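PDB 3C8T: fumarate lyase from Mesorhizobium sp., which belongs to the largely helical fumarate lyase superfamily and forms an assembly of four protein chains. Local coordinates for residues 209-212 and 213-217. Numbering follows the deposited sequence.
Sequences RELA and RELNL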
# COMPACT_ATOMS: atom_id res chain seq x y z
N ARG A 209 -15.82 -17.47 29.68
CA ARG A 209 -15.65 -18.88 29.36
C ARG A 209 -16.96 -19.63 29.09
O ARG A 209 -17.05 -20.40 28.13
CB ARG A 209 -14.91 -19.56 30.50
CG ARG A 209 -13.47 -19.13 30.59
CD ARG A 209 -12.90 -19.48 31.95
NE ARG A 209 -11.51 -19.04 32.05
CZ ARG A 209 -10.88 -18.87 33.21
NH1 ARG A 209 -11.53 -19.08 34.36
NH2 ARG A 209 -9.61 -18.46 33.23
N GLU A 210 -17.97 -19.42 29.93
CA GLU A 210 -19.30 -19.98 29.66
C GLU A 210 -19.88 -19.55 28.32
O GLU A 210 -20.50 -20.35 27.60
CB GLU A 210 -20.28 -19.64 30.78
CG GLU A 210 -20.39 -20.72 31.80
CD GLU A 210 -20.60 -22.10 31.17
OE1 GLU A 210 -21.70 -22.35 30.60
OE2 GLU A 210 -19.64 -22.91 31.24
N LEU A 211 -19.71 -18.28 28.01
CA LEU A 211 -20.18 -17.68 26.78
C LEU A 211 -19.49 -18.28 25.55
O LEU A 211 -20.13 -18.53 24.55
CB LEU A 211 -20.00 -16.16 26.84
CG LEU A 211 -20.37 -15.34 25.60
CD1 LEU A 211 -21.83 -15.46 25.35
CD2 LEU A 211 -20.00 -13.89 25.83
N ALA A 212 -18.19 -18.53 25.64
CA ALA A 212 -17.46 -19.17 24.55
C ALA A 212 -18.10 -20.55 24.28
O ALA A 212 -18.32 -20.95 23.13
CB ALA A 212 -16.01 -19.30 24.91
N ARG A 213 -18.42 -21.25 25.36
CA ARG A 213 -18.97 -22.58 25.28
C ARG A 213 -20.32 -22.53 24.61
O ARG A 213 -20.57 -23.30 23.71
CB ARG A 213 -19.03 -23.21 26.67
CG ARG A 213 -19.16 -24.72 26.66
CD ARG A 213 -18.74 -25.34 27.99
NE ARG A 213 -19.79 -25.40 29.02
CZ ARG A 213 -21.11 -25.38 28.82
NH1 ARG A 213 -21.62 -25.30 27.59
NH2 ARG A 213 -21.94 -25.45 29.85
N GLU A 214 -21.18 -21.59 25.01
CA GLU A 214 -22.52 -21.46 24.44
C GLU A 214 -22.49 -21.22 22.93
O GLU A 214 -23.38 -21.65 22.22
CB GLU A 214 -23.26 -20.26 25.05
CG GLU A 214 -24.19 -20.55 26.19
CD GLU A 214 -25.26 -21.58 25.81
OE1 GLU A 214 -25.28 -22.65 26.46
OE2 GLU A 214 -26.07 -21.34 24.87
N LEU A 215 -21.48 -20.49 22.46
CA LEU A 215 -21.42 -20.12 21.06
C LEU A 215 -20.52 -21.07 20.29
O LEU A 215 -20.37 -20.95 19.09
CB LEU A 215 -20.86 -18.71 20.91
CG LEU A 215 -21.76 -17.60 21.44
CD1 LEU A 215 -21.02 -16.27 21.42
CD2 LEU A 215 -23.04 -17.55 20.62
N ASN A 216 -19.87 -21.98 21.02
CA ASN A 216 -18.91 -22.88 20.42
C ASN A 216 -17.67 -22.15 19.85
O ASN A 216 -17.22 -22.47 18.78
CB ASN A 216 -19.60 -23.73 19.35
CG ASN A 216 -18.73 -24.87 18.85
OD1 ASN A 216 -17.85 -25.36 19.57
ND2 ASN A 216 -18.95 -25.28 17.60
N LEU A 217 -17.11 -21.20 20.61
CA LEU A 217 -15.90 -20.47 20.22
C LEU A 217 -14.78 -20.78 21.20
O LEU A 217 -15.04 -21.26 22.32
CB LEU A 217 -16.19 -18.96 20.18
CG LEU A 217 -17.16 -18.50 19.09
CD1 LEU A 217 -17.64 -17.09 19.32
CD2 LEU A 217 -16.57 -18.69 17.62
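Ala-212 O takes the N-H of Leu-217 in a short, nearly straight bond (2.8 Å, 168°), while its small methyl fits a buried position against Val-219. In the preceding residues the helical pattern is still regular: Arg-213 N donates to Arg-209 O, and Glu-214 N to Glu-210 O at 3.0 Å. Leu-215 N is shared: its main bond is to Leu-211 O (3.2 Å), with a weak second to Ala-212 O. Asn-216 then takes up positive phi (64°), a conformation asparagine tolerates better than most residues. Its N-H bonds to Arg-213 O at 3.1 Å, nested inside the Leu-217 to Ala-212 bond; the pair makes a Schellman motif, which ends helix 204-215. Within this last turn, Leu-215 O accepts a hydrogen bond from Arg-117 NH2 of helix 104-140. On the polar flank, Glu-210 bends at chi2 (-48°), bringing OE1 over one face of the Arg-213 guanidinium, 3.2 Å from NH2. No N-H of Arg-213 is directed at it, so charge alone holds this pair; OE1 has its stronger partner in Arg-43 NH2. Arg-43 also pairs with Glu-214 OE1, probably easing repulsion between the carboxylates. Leucines suit the buried flank: Leu-211 CD1 meets Leu-215 CD1 at 4.1 Å, the former packing on Val-188 and Phe-190.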